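Local coordinates for protein SSD1 (PDB 7AM1), which binds untranslated regions of mRNAs and represses their translation, as a pseudonuclease of the RNase II family, at residues R62-D67 with K256-A261; S497-I502 with F546-E551; D669-R674 with E690-T695; F746-P751 with K757-D762. All blocks are in the same frame, centred on the assembly; numbering follows the deposited sequence.

Interaction 1. Residues R62-D67 with K256-A261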
loop_
_atom_site.group_PDB
_atom_site.type_symbol
_atom_site.label_atom_id
_atom_site.label_comp_id
_atom_site.label_asym_id
_atom_site.label_seq_id
_atom_site.Cartn_x
_atom_site.Cartn_y
_atom_site.Cartn_z
ATOM N N ARG A 62 -16.511 -2.501 -21.192
ATOM C CA ARG A 62 -17.180 -3.046 -20.015
ATOM C C ARG A 62 -16.253 -3.851 -19.116
ATOM O O ARG A 62 -16.722 -4.477 -18.158
ATOM C CB ARG A 62 -18.382 -3.907 -20.432
ATOM C CG ARG A 62 -19.361 -3.155 -21.338
ATOM C CD ARG A 62 -20.286 -4.082 -22.118
ATOM N NE ARG A 62 -19.561 -4.830 -23.144
ATOM C CZ ARG A 62 -19.686 -6.138 -23.361
ATOM N NH1 ARG A 62 -20.531 -6.867 -22.641
ATOM N NH2 ARG A 62 -18.973 -6.715 -24.319
ATOM N N ALA A 63 -14.948 -3.841 -19.376
ATOM C CA ALA A 63 -14.010 -4.509 -18.484
ATOM C C ALA A 63 -13.937 -3.767 -17.155
ATOM O O ALA A 63 -14.195 -2.562 -17.075
ATOM C CB ALA A 63 -12.624 -4.592 -19.121
ATOM N N LEU A 64 -13.600 -4.501 -16.099
ATOM C CA LEU A 64 -13.496 -3.929 -14.766
ATOM C C LEU A 64 -12.044 -3.909 -14.303
ATOM O O LEU A 64 -11.191 -4.648 -14.805
ATOM C CB LEU A 64 -14.343 -4.715 -13.758
ATOM C CG LEU A 64 -15.851 -4.788 -14.004
ATOM C CD1 LEU A 64 -16.496 -5.741 -13.003
ATOM C CD2 LEU A 64 -16.499 -3.416 -13.937
ATOM N N GLU A 65 -11.780 -3.037 -13.331
ATOM C CA GLU A 65 -10.484 -2.985 -12.668
ATOM C C GLU A 65 -10.027 -4.384 -12.274
ATOM O O GLU A 65 -10.794 -5.164 -11.703
ATOM C CB GLU A 65 -10.577 -2.087 -11.431
ATOM C CG GLU A 65 -9.332 -2.089 -10.550
ATOM C CD GLU A 65 -8.210 -1.247 -11.122
ATOM O OE1 GLU A 65 -7.064 -1.374 -10.637
ATOM O OE2 GLU A 65 -8.470 -0.473 -12.068
ATOM N N GLY A 66 -8.777 -4.704 -12.607
ATOM C CA GLY A 66 -8.181 -5.973 -12.251
ATOM C C GLY A 66 -8.431 -7.097 -13.230
ATOM O O GLY A 66 -7.789 -8.151 -13.118
ATOM N N ASP A 67 -9.348 -6.912 -14.178
ATOM C CA ASP A 67 -9.604 -7.928 -15.185
ATOM C C ASP A 67 -8.340 -8.235 -15.976
ATOM O O ASP A 67 -7.550 -7.342 -16.291
ATOM C CB ASP A 67 -10.697 -7.467 -16.158
ATOM C CG ASP A 67 -12.099 -7.591 -15.588
ATOM O OD1 ASP A 67 -12.255 -8.083 -14.452
ATOM O OD2 ASP A 67 -13.053 -7.197 -16.295
ATOM N N LYS A 256 -12.616 3.643 -8.915
ATOM C CA LYS A 256 -12.274 2.907 -10.125
ATOM C C LYS A 256 -13.401 1.993 -10.583
ATOM O O LYS A 256 -13.260 1.326 -11.614
ATOM C CB LYS A 256 -10.993 2.102 -9.915
ATOM C CG LYS A 256 -9.772 2.965 -9.611
ATOM C CD LYS A 256 -8.508 2.119 -9.571
ATOM C CE LYS A 256 -8.312 1.510 -8.200
ATOM N NZ LYS A 256 -9.140 0.286 -8.047
ATOM N N VAL A 257 -14.504 1.962 -9.852
ATOM C CA VAL A 257 -15.654 1.117 -10.158
ATOM C C VAL A 257 -16.776 2.036 -10.634
ATOM O O VAL A 257 -17.085 3.014 -9.946
ATOM C CB VAL A 257 -16.110 0.301 -8.934
ATOM C CG1 VAL A 257 -17.207 -0.683 -9.329
ATOM C CG2 VAL A 257 -14.932 -0.431 -8.295
ATOM N N PRO A 258 -17.391 1.770 -11.782
ATOM C CA PRO A 258 -18.460 2.655 -12.252
ATOM C C PRO A 258 -19.692 2.540 -11.368
ATOM O O PRO A 258 -19.838 1.607 -10.573
ATOM C CB PRO A 258 -18.744 2.151 -13.673
ATOM C CG PRO A 258 -18.337 0.721 -13.650
ATOM C CD PRO A 258 -17.185 0.620 -12.682
ATOM N N LEU A 259 -20.584 3.519 -11.516
ATOM C CA LEU A 259 -21.902 3.409 -10.913
ATOM C C LEU A 259 -22.546 2.101 -11.351
ATOM O O LEU A 259 -22.398 1.670 -12.499
ATOM C CB LEU A 259 -22.793 4.587 -11.316
ATOM C CG LEU A 259 -22.428 5.964 -10.763
ATOM C CD1 LEU A 259 -23.343 7.034 -11.367
ATOM C CD2 LEU A 259 -22.494 5.981 -9.243
ATOM N N ILE A 260 -23.255 1.465 -10.427
ATOM C CA ILE A 260 -23.895 0.179 -10.670
ATOM C C ILE A 260 -25.399 0.377 -10.599
ATOM O O ILE A 260 -25.913 0.943 -9.626
ATOM C CB ILE A 260 -23.438 -0.889 -9.662
ATOM C CG1 ILE A 260 -21.915 -1.040 -9.695
ATOM C CG2 ILE A 260 -24.135 -2.208 -9.964
ATOM C CD1 ILE A 260 -21.342 -1.866 -8.544
ATOM N N ALA A 261 -26.100 -0.076 -11.633
ATOM C CA ALA A 261 -27.553 -0.031 -11.641
ATOM C C ALA A 261 -28.088 -1.195 -10.816
ATOM O O ALA A 261 -27.761 -2.356 -11.083
ATOM C CB ALA A 261 -28.084 -0.084 -13.071
HETATM O O HOH W 1 -14.033 -1.164 -12.598
#
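Glu65 and Lys256 form a long salt bridge at the surface, where a turn between helix 56-60 and strand 68-73 meets the loop leading into strand 260-263. The second segment belongs to cold-shock domain 2; the first lies in the N-terminal beta domain, probably the first cold-shock domain of this RNase II-type protein. Glu65 CG swings anti to the backbone N (chi1 173°), and the chain then bends, while Lys256 folds at its last two torsions and crosses it obliquely. Lys256 NZ thus lies 3.7 Å from Glu65 OE1 and slightly nearer Glu65 CG, at 3.5 Å, while the methylene Lys256 CD rests 3.6 Å from Glu65 OE2. The carboxylate is held more firmly on its own side: OE1 pairs with Arg31 and OE2 accepts from the backbone N of Val32. A water joins the backbones, accepting from Glu65 N (3.0 Å) and donating to Lys256 O (2.8 Å). Beside it, Leu64 CD2 touches Pro258 CD at 4.3 Å, a single apolar contact. Leu64 to Asp67 make a type II turn, with Gly66 at its third position, and the turn is braced by Leu64 N, which donates almost straight (175°) to Asp67 OD2 from above the carboxylate plane; Arg215 pairs with that same oxygen. With Arg31 already beside Glu65, the lysine probably adds a secondary electrostatic attraction, so that water and a diffuse charge pairing, more than a close-fitting apolar surface, join the two beta domains here.

Interaction 2. Residues S497-I502 with F546-E551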
loop_
_atom_site.group_PDB
_atom_site.type_symbol
_atom_site.label_atom_id
_atom_site.label_comp_id
_atom_site.label_asym_id
_atom_site.label_seq_id
_atom_site.Cartn_x
_atom_site.Cartn_y
_atom_site.Cartn_z
ATOM N N SER A 497 23.714 -8.100 19.110
ATOM C CA SER A 497 24.568 -7.299 18.241
ATOM C C SER A 497 25.127 -8.130 17.097
ATOM O O SER A 497 25.311 -7.621 15.985
ATOM C CB SER A 497 25.710 -6.683 19.046
ATOM O OG SER A 497 25.206 -5.908 20.117
ATOM N N THR A 498 25.414 -9.406 17.351
ATOM C CA THR A 498 25.900 -10.269 16.284
ATOM C C THR A 498 24.809 -10.521 15.255
ATOM O O THR A 498 25.080 -10.536 14.050
ATOM C CB THR A 498 26.407 -11.587 16.860
ATOM O OG1 THR A 498 27.369 -11.309 17.880
ATOM C CG2 THR A 498 27.055 -12.424 15.770
ATOM N N VAL A 499 23.567 -10.702 15.713
ATOM C CA VAL A 499 22.449 -10.865 14.789
ATOM C C VAL A 499 22.333 -9.649 13.883
ATOM O O VAL A 499 22.125 -9.778 12.670
ATOM C CB VAL A 499 21.141 -11.109 15.564
ATOM C CG1 VAL A 499 19.965 -11.141 14.610
ATOM C CG2 VAL A 499 21.215 -12.404 16.350
ATOM N N GLN A 500 22.473 -8.449 14.452
ATOM C CA GLN A 500 22.394 -7.237 13.645
ATOM C C GLN A 500 23.494 -7.214 12.592
ATOM O O GLN A 500 23.240 -6.913 11.422
ATOM C CB GLN A 500 22.478 -5.997 14.536
ATOM C CG GLN A 500 22.664 -4.698 13.759
ATOM C CD GLN A 500 22.577 -3.461 14.631
ATOM O OE1 GLN A 500 22.271 -3.541 15.821
ATOM N NE2 GLN A 500 22.841 -2.304 14.037
ATOM N N GLU A 501 24.725 -7.549 12.982
ATOM C CA GLU A 501 25.815 -7.508 12.014
ATOM C C GLU A 501 25.621 -8.559 10.930
ATOM O O GLU A 501 25.995 -8.328 9.775
ATOM C CB GLU A 501 27.162 -7.689 12.713
ATOM C CG GLU A 501 28.342 -7.736 11.750
ATOM C CD GLU A 501 28.399 -6.535 10.817
ATOM O OE1 GLU A 501 28.881 -6.695 9.674
ATOM O OE2 GLU A 501 27.949 -5.439 11.217
ATOM N N ILE A 502 25.039 -9.709 11.272
ATOM C CA ILE A 502 24.714 -10.700 10.252
ATOM C C ILE A 502 23.649 -10.156 9.307
ATOM O O ILE A 502 23.788 -10.229 8.081
ATOM C CB ILE A 502 24.265 -12.020 10.906
ATOM C CG1 ILE A 502 25.436 -12.674 11.638
ATOM C CG2 ILE A 502 23.694 -12.970 9.854
ATOM C CD1 ILE A 502 25.020 -13.813 12.541
ATOM N N PHE A 546 12.929 -4.178 13.352
ATOM C CA PHE A 546 12.194 -4.739 12.226
ATOM C C PHE A 546 13.115 -4.968 11.033
ATOM O O PHE A 546 13.046 -6.013 10.378
ATOM C CB PHE A 546 11.037 -3.829 11.818
ATOM C CG PHE A 546 10.376 -4.255 10.529
ATOM C CD1 PHE A 546 9.372 -5.212 10.530
ATOM C CD2 PHE A 546 10.796 -3.739 9.313
ATOM C CE1 PHE A 546 8.776 -5.627 9.338
ATOM C CE2 PHE A 546 10.208 -4.155 8.122
ATOM C CZ PHE A 546 9.198 -5.097 8.137
ATOM N N VAL A 547 13.987 -4.000 10.735
ATOM C CA VAL A 547 14.835 -4.099 9.551
ATOM C C VAL A 547 15.807 -5.264 9.691
ATOM O O VAL A 547 16.063 -5.994 8.725
ATOM C CB VAL A 547 15.576 -2.769 9.321
ATOM C CG1 VAL A 547 16.632 -2.913 8.236
ATOM C CG2 VAL A 547 14.595 -1.669 8.953
ATOM N N VAL A 548 16.362 -5.455 10.892
ATOM C CA VAL A 548 17.266 -6.577 11.140
ATOM C C VAL A 548 16.569 -7.897 10.833
ATOM O O VAL A 548 17.066 -8.719 10.052
ATOM C CB VAL A 548 17.780 -6.543 12.592
ATOM C CG1 VAL A 548 18.428 -7.873 12.964
ATOM C CG2 VAL A 548 18.772 -5.419 12.780
ATOM N N ILE A 549 15.408 -8.121 11.451
ATOM C CA ILE A 549 14.684 -9.364 11.229
ATOM C C ILE A 549 14.190 -9.443 9.790
ATOM O O ILE A 549 14.148 -10.532 9.206
ATOM C CB ILE A 549 13.519 -9.491 12.231
ATOM C CG1 ILE A 549 14.038 -9.471 13.677
ATOM C CG2 ILE A 549 12.685 -10.734 11.937
ATOM C CD1 ILE A 549 15.055 -10.562 14.028
ATOM N N ASN A 550 13.812 -8.304 9.193
ATOM C CA ASN A 550 13.283 -8.314 7.830
ATOM C C ASN A 550 14.360 -8.702 6.820
ATOM O O ASN A 550 14.082 -9.425 5.855
ATOM C CB ASN A 550 12.687 -6.943 7.475
ATOM C CG ASN A 550 11.771 -6.989 6.239
ATOM O OD1 ASN A 550 11.022 -7.950 6.033
ATOM N ND2 ASN A 550 11.830 -5.941 5.417
ATOM N N GLU A 551 15.595 -8.231 7.009
ATOM C CA GLU A 551 16.639 -8.593 6.055
ATOM C C GLU A 551 17.051 -10.051 6.219
ATOM O O GLU A 551 17.456 -10.693 5.242
ATOM C CB GLU A 551 17.846 -7.669 6.198
ATOM C CG GLU A 551 17.634 -6.289 5.575
ATOM C CD GLU A 551 17.463 -6.339 4.060
ATOM O OE1 GLU A 551 18.103 -7.195 3.408
ATOM O OE2 GLU A 551 16.677 -5.524 3.520
#
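Two helices of the RNB domain, 495-510 and 544-568, meet here through Val548, whose two methyls reach neighbouring residues of the other helix. The backbones come close, with Gln500 CA and Val548 CA 5.7 Å apart, and a small branched residue suits such an approach. Val548 CG1, set anti to its own backbone nitrogen (chi1 166°), touches Val499 CG1 at 4.0 Å and Gln500 CA at 4.1 Å. The other methyl, Val548 CG2, lies 4.1 Å from Gln500 CG and about as far from Gln500 CB. Both partner side chains cross the valine at about a right angle. Gln500 runs on extended beyond CG, so its aliphatic root does the touching and its amide is carried past Val548. Other parts of the domain close round the pair: Leu487 of helix 480-488 touches both Gln500 and Val548, Leu518 from a loop also reaches Val548, and Val382 of strand 378-384 backs Val499. One turn along, Glu551 forms salt bridges with Arg510, at the far end of helix 495-510, and with Arg554 of its own helix, adding a polar tie between the same two helices. Cut back to an alanine, position Val548 would lose both methyls, which is likely to leave a gap facing Val499 CG1 and the methylenes of Gln500. Within these two segments the contact is made of van der Waals touches alone, all at 4.0 Å or more, so its hold probably rests on complementary shape and on the burial of aliphatic groups.

Interaction 3. Residues D669-R674 with E690-T695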
loop_
_atom_site.group_PDB
_atom_site.type_symbol
_atom_site.label_atom_id
_atom_site.label_comp_id
_atom_site.label_asym_id
_atom_site.label_seq_id
_atom_site.Cartn_x
_atom_site.Cartn_y
_atom_site.Cartn_z
ATOM N N ASP A 669 2.381 -18.931 1.523
ATOM C CA ASP A 669 3.433 -19.644 2.236
ATOM C C ASP A 669 3.055 -21.097 2.490
ATOM O O ASP A 669 3.937 -21.963 2.543
ATOM C CB ASP A 669 3.740 -18.934 3.557
ATOM C CG ASP A 669 4.325 -17.544 3.351
ATOM O OD1 ASP A 669 3.731 -16.770 2.572
ATOM O OD2 ASP A 669 5.362 -17.218 3.971
ATOM N N HIS A 670 1.761 -21.387 2.661
ATOM C CA HIS A 670 1.337 -22.773 2.826
ATOM C C HIS A 670 1.707 -23.595 1.602
ATOM O O HIS A 670 2.257 -24.694 1.721
ATOM C CB HIS A 670 -0.168 -22.853 3.079
ATOM C CG HIS A 670 -0.583 -22.345 4.423
ATOM N ND1 HIS A 670 -1.524 -22.985 5.200
ATOM C CD2 HIS A 670 -0.183 -21.261 5.129
ATOM C CE1 HIS A 670 -1.688 -22.316 6.327
ATOM N NE2 HIS A 670 -0.886 -21.266 6.310
ATOM N N VAL A 671 1.401 -23.076 0.411
ATOM C CA VAL A 671 1.773 -23.764 -0.821
ATOM C C VAL A 671 3.284 -23.939 -0.887
ATOM O O VAL A 671 3.793 -25.021 -1.202
ATOM C CB VAL A 671 1.243 -22.994 -2.044
ATOM C CG1 VAL A 671 1.606 -23.724 -3.324
ATOM C CG2 VAL A 671 -0.270 -22.794 -1.946
ATOM N N VAL A 672 4.026 -22.871 -0.588
ATOM C CA VAL A 672 5.483 -22.944 -0.616
ATOM C C VAL A 672 5.992 -23.966 0.394
ATOM O O VAL A 672 6.928 -24.722 0.113
ATOM C CB VAL A 672 6.088 -21.550 -0.367
ATOM C CG1 VAL A 672 7.602 -21.641 -0.178
ATOM C CG2 VAL A 672 5.735 -20.607 -1.509
ATOM N N HIS A 673 5.399 -24.002 1.589
ATOM C CA HIS A 673 5.839 -24.973 2.586
ATOM C C HIS A 673 5.617 -26.403 2.103
ATOM O O HIS A 673 6.488 -27.267 2.268
ATOM C CB HIS A 673 5.111 -24.739 3.907
ATOM C CG HIS A 673 5.670 -23.607 4.710
ATOM N ND1 HIS A 673 5.611 -23.575 6.086
ATOM C CD2 HIS A 673 6.286 -22.462 4.332
ATOM C CE1 HIS A 673 6.176 -22.464 6.522
ATOM N NE2 HIS A 673 6.592 -21.770 5.478
ATOM N N ARG A 674 4.458 -26.676 1.500
ATOM C CA ARG A 674 4.206 -28.017 0.987
ATOM C C ARG A 674 5.138 -28.348 -0.169
ATOM O O ARG A 674 5.581 -29.495 -0.299
ATOM C CB ARG A 674 2.742 -28.147 0.571
ATOM C CG ARG A 674 1.780 -27.983 1.742
ATOM C CD ARG A 674 0.377 -28.484 1.426
ATOM N NE ARG A 674 -0.406 -28.680 2.646
ATOM C CZ ARG A 674 -1.259 -27.796 3.160
ATOM N NH1 ARG A 674 -1.467 -26.627 2.564
ATOM N NH2 ARG A 674 -1.910 -28.085 4.278
ATOM N N GLU A 690 -2.010 -25.475 -13.861
ATOM C CA GLU A 690 -3.095 -24.515 -14.027
ATOM C C GLU A 690 -3.831 -24.280 -12.713
ATOM O O GLU A 690 -4.280 -23.161 -12.444
ATOM C CB GLU A 690 -4.051 -24.993 -15.118
ATOM C CG GLU A 690 -3.404 -25.021 -16.495
ATOM C CD GLU A 690 -2.904 -23.649 -16.928
ATOM O OE1 GLU A 690 -3.585 -22.642 -16.626
ATOM O OE2 GLU A 690 -1.823 -23.576 -17.550
ATOM N N ALA A 691 -3.972 -25.316 -11.886
ATOM C CA ALA A 691 -4.544 -25.118 -10.558
ATOM C C ALA A 691 -3.662 -24.208 -9.711
ATOM O O ALA A 691 -4.167 -23.336 -8.994
ATOM C CB ALA A 691 -4.738 -26.465 -9.863
ATOM N N LEU A 692 -2.341 -24.397 -9.777
ATOM C CA LEU A 692 -1.427 -23.548 -9.022
ATOM C C LEU A 692 -1.475 -22.113 -9.527
ATOM O O LEU A 692 -1.381 -21.166 -8.738
ATOM C CB LEU A 692 -0.004 -24.099 -9.113
ATOM C CG LEU A 692 0.274 -25.351 -8.278
ATOM C CD1 LEU A 692 1.605 -25.969 -8.666
ATOM C CD2 LEU A 692 0.251 -25.027 -6.788
ATOM N N LYS A 693 -1.618 -21.934 -10.844
ATOM C CA LYS A 693 -1.754 -20.592 -11.392
ATOM C C LYS A 693 -2.979 -19.900 -10.815
ATOM O O LYS A 693 -2.913 -18.729 -10.427
ATOM C CB LYS A 693 -1.843 -20.641 -12.916
ATOM C CG LYS A 693 -1.951 -19.267 -13.572
ATOM C CD LYS A 693 -2.289 -19.362 -15.054
ATOM N N ILE A 694 -4.108 -20.612 -10.749
ATOM C CA ILE A 694 -5.324 -20.029 -10.188
ATOM C C ILE A 694 -5.120 -19.711 -8.715
ATOM O O ILE A 694 -5.622 -18.701 -8.205
ATOM C CB ILE A 694 -6.521 -20.976 -10.400
ATOM C CG1 ILE A 694 -6.870 -21.059 -11.888
ATOM C CG2 ILE A 694 -7.718 -20.511 -9.582
ATOM C CD1 ILE A 694 -7.926 -22.113 -12.229
ATOM N N THR A 695 -4.391 -20.575 -8.005
ATOM C CA THR A 695 -4.105 -20.326 -6.597
ATOM C C THR A 695 -3.247 -19.081 -6.422
ATOM O O THR A 695 -3.522 -18.253 -5.548
ATOM C CB THR A 695 -3.427 -21.550 -5.983
ATOM O OG1 THR A 695 -4.360 -22.638 -5.972
ATOM C CG2 THR A 695 -2.963 -21.275 -4.558
#
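Val671 projects from helix 668-681 of the RNB domain toward Leu692 and Thr695, which lie three residues apart, about one turn, on the long helix 689-725 that follows in the chain. This helix-helix contact is made by the valine's two branches, one to each partner. Val671 CG1 meets Leu692 CD2 at 3.9 Å, the two side chains slanting across each other. Val671 CG2 faces Thr695 CG2 tip to tip at 4.0 Å. The helices stand well apart, Val671 CA and Leu692 CA being 8.8 Å from each other, so the side chains have to span the distance. In the next shell, Leu573 of strand 573-576 touches both Val671 and Val672. On the polar flank of helix 668-681, His670 NE2 and His673 NE2 bond to the carbonyls of Pro663 and Phe660, and Asp669 pairs with Arg666, tying the helix to the loop before it. On the other helix the threonine is fixed in rotation: its methyl is anti to the backbone N, turned to Val671, while Thr695 OG1 donates to Ala691 O at 3.1 Å, on the opposite face of that carbonyl's plane from Thr695 N.

Interaction 4. Residues F746-P751 with K757-D762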
loop_
_atom_site.group_PDB
_atom_site.type_symbol
_atom_site.label_atom_id
_atom_site.label_comp_id
_atom_site.label_asym_id
_atom_site.label_seq_id
_atom_site.Cartn_x
_atom_site.Cartn_y
_atom_site.Cartn_z
ATOM N N PHE A 746 0.729 22.387 -6.878
ATOM C CA PHE A 746 1.998 21.762 -6.546
ATOM C C PHE A 746 1.758 20.729 -5.458
ATOM O O PHE A 746 0.820 20.849 -4.665
ATOM C CB PHE A 746 3.052 22.791 -6.107
ATOM C CG PHE A 746 2.650 23.640 -4.921
ATOM C CD1 PHE A 746 1.862 24.771 -5.091
ATOM C CD2 PHE A 746 3.091 23.326 -3.644
ATOM C CE1 PHE A 746 1.506 25.565 -4.007
ATOM C CE2 PHE A 746 2.736 24.115 -2.551
ATOM C CZ PHE A 746 1.940 25.237 -2.737
ATOM N N ASP A 747 2.615 19.714 -5.437
ATOM C CA ASP A 747 2.524 18.636 -4.465
ATOM C C ASP A 747 3.470 18.898 -3.302
ATOM O O ASP A 747 4.597 19.369 -3.490
ATOM C CB ASP A 747 2.846 17.287 -5.114
ATOM C CG ASP A 747 1.883 16.936 -6.231
ATOM O OD1 ASP A 747 0.752 17.472 -6.220
ATOM O OD2 ASP A 747 2.254 16.129 -7.113
ATOM N N VAL A 748 2.997 18.598 -2.100
ATOM C CA VAL A 748 3.798 18.689 -0.890
ATOM C C VAL A 748 3.717 17.340 -0.198
ATOM O O VAL A 748 2.730 16.611 -0.334
ATOM C CB VAL A 748 3.316 19.816 0.051
ATOM C CG1 VAL A 748 3.446 21.176 -0.624
ATOM C CG2 VAL A 748 1.875 19.571 0.479
ATOM N N PHE A 749 4.762 16.999 0.543
ATOM C CA PHE A 749 4.707 15.824 1.395
ATOM C C PHE A 749 5.145 16.221 2.793
ATOM O O PHE A 749 5.884 17.192 2.992
ATOM C CB PHE A 749 5.546 14.656 0.840
ATOM C CG PHE A 749 7.016 14.907 0.823
ATOM C CD1 PHE A 749 7.573 15.765 -0.107
ATOM C CD2 PHE A 749 7.846 14.255 1.714
ATOM C CE1 PHE A 749 8.934 15.991 -0.134
ATOM C CE2 PHE A 749 9.207 14.474 1.698
ATOM C CZ PHE A 749 9.755 15.345 0.769
ATOM N N ILE A 750 4.631 15.479 3.763
ATOM C CA ILE A 750 4.822 15.788 5.174
ATOM C C ILE A 750 5.338 14.502 5.805
ATOM O O ILE A 750 4.536 13.622 6.147
ATOM C CB ILE A 750 3.511 16.277 5.806
ATOM C CG1 ILE A 750 2.852 17.327 4.899
ATOM C CG2 ILE A 750 3.774 16.866 7.187
ATOM C CD1 ILE A 750 1.445 17.725 5.309
ATOM N N PRO A 751 6.657 14.325 5.938
ATOM C CA PRO A 751 7.168 13.036 6.433
ATOM C C PRO A 751 6.651 12.673 7.810
ATOM O O PRO A 751 6.557 11.481 8.133
ATOM C CB PRO A 751 8.691 13.234 6.432
ATOM C CG PRO A 751 8.937 14.320 5.445
ATOM C CD PRO A 751 7.746 15.235 5.536
ATOM N N LYS A 757 0.142 15.408 -0.695
ATOM C CA LYS A 757 -1.101 16.039 -1.116
ATOM C C LYS A 757 -0.789 17.221 -2.024
ATOM O O LYS A 757 0.357 17.661 -2.137
ATOM C CB LYS A 757 -1.933 16.489 0.091
ATOM C CG LYS A 757 -2.457 15.339 0.933
ATOM C CD LYS A 757 -3.655 14.674 0.280
ATOM C CE LYS A 757 -3.804 13.220 0.713
ATOM N NZ LYS A 757 -3.142 12.288 -0.248
ATOM N N ARG A 758 -1.832 17.746 -2.660
ATOM C CA ARG A 758 -1.688 18.748 -3.706
ATOM C C ARG A 758 -2.374 20.049 -3.316
ATOM O O ARG A 758 -3.564 20.056 -2.981
ATOM C CB ARG A 758 -2.268 18.223 -5.021
ATOM C CG ARG A 758 -2.249 19.223 -6.165
ATOM C CD ARG A 758 -2.469 18.522 -7.494
ATOM N NE ARG A 758 -1.397 17.561 -7.748
ATOM C CZ ARG A 758 -1.476 16.545 -8.599
ATOM N NH1 ARG A 758 -2.586 16.336 -9.297
ATOM N NH2 ARG A 758 -0.438 15.736 -8.750
ATOM N N VAL A 759 -1.621 21.144 -3.378
ATOM C CA VAL A 759 -2.164 22.486 -3.213
ATOM C C VAL A 759 -2.669 22.967 -4.567
ATOM O O VAL A 759 -1.930 22.947 -5.559
ATOM C CB VAL A 759 -1.104 23.446 -2.650
ATOM C CG1 VAL A 759 -1.665 24.865 -2.566
ATOM C CG2 VAL A 759 -0.618 22.969 -1.283
ATOM N N HIS A 760 -3.933 23.379 -4.615
ATOM C CA HIS A 760 -4.561 23.847 -5.843
ATOM C C HIS A 760 -4.688 25.365 -5.829
ATOM O O HIS A 760 -5.198 25.943 -4.863
ATOM C CB HIS A 760 -5.937 23.205 -6.017
ATOM C CG HIS A 760 -5.882 21.724 -6.194
ATOM N ND1 HIS A 760 -5.658 21.130 -7.418
ATOM C CD2 HIS A 760 -5.988 20.714 -5.298
ATOM C CE1 HIS A 760 -5.646 19.818 -7.271
ATOM N NE2 HIS A 760 -5.843 19.539 -5.995
ATOM N N GLY A 761 -4.235 26.004 -6.909
ATOM C CA GLY A 761 -4.323 27.451 -6.989
ATOM C C GLY A 761 -5.750 27.956 -6.895
ATOM O O GLY A 761 -6.007 29.012 -6.310
ATOM N N ASP A 762 -6.698 27.212 -7.467
ATOM C CA ASP A 762 -8.093 27.635 -7.466
ATOM C C ASP A 762 -8.771 27.439 -6.116
ATOM O O ASP A 762 -9.988 27.612 -6.021
ATOM C CB ASP A 762 -8.875 26.899 -8.557
ATOM C CG ASP A 762 -8.952 25.405 -8.323
ATOM O OD1 ASP A 762 -8.630 24.952 -7.204
ATOM O OD2 ASP A 762 -9.333 24.684 -9.271
#
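Phe746 and Val759, the residues with the most surface buried here, form an antiparallel hydrogen-bonded pair. Phe746 N gives to Val759 O at 3.0 Å and Val759 N returns to Phe746 O at 2.8 Å. With CG between the backbone N and the carbonyl carbon (chi1 58°), the phenyl ring lies beside Val759, whose CB sits over one ring face, 3.7 Å from the centroid, in a CH-pi contact. Lys757, next in buried area, pairs with Val748 on the same sheet face through two further backbone bonds, while its ammonium NZ is held by Ser188 O and Glu185 O. Between these pairs, on the other face, Asp747 and Arg758 are joined side-on: Arg758 NE meets Asp747 OD1 at 2.6 Å and Arg758 NH2 meets Asp747 OD2 at 3.2 Å, each on a syn lone pair, the two planes only 15° apart. A leucine in place of Arg758 would probably leave the buried Asp747 carboxylate without its countercharge, keeping Tyr742 OH as a partner. Strands 745-750 and 755-760 make a beta hairpin in a five-stranded antiparallel sheet, consistent with the OB fold of this DIS3L2-like C-terminal domain.

In the fold
Interaction 1 is a surface contact, whereas interactions 2, 3 and 4 are buried. The four involve separate elements and none touches another. Interaction 1 bridges two N-terminal beta domains by water and a long ion pair. Interactions 2 and 3 both set helix against helix through the two methyls of one valine, but the helix backbones come closer in 497-502 with 546-551 than in 669-674 with 690-695; the centres of interactions 2 and 3 lie about 30 Å apart. Interaction 4 alone pairs strands, and it adds backbone hydrogen bonds and a close bidentate salt bridge to apolar contact. Interactions 3 and 4, on opposite sides of the chain's centre, have centres about 43 Å apart.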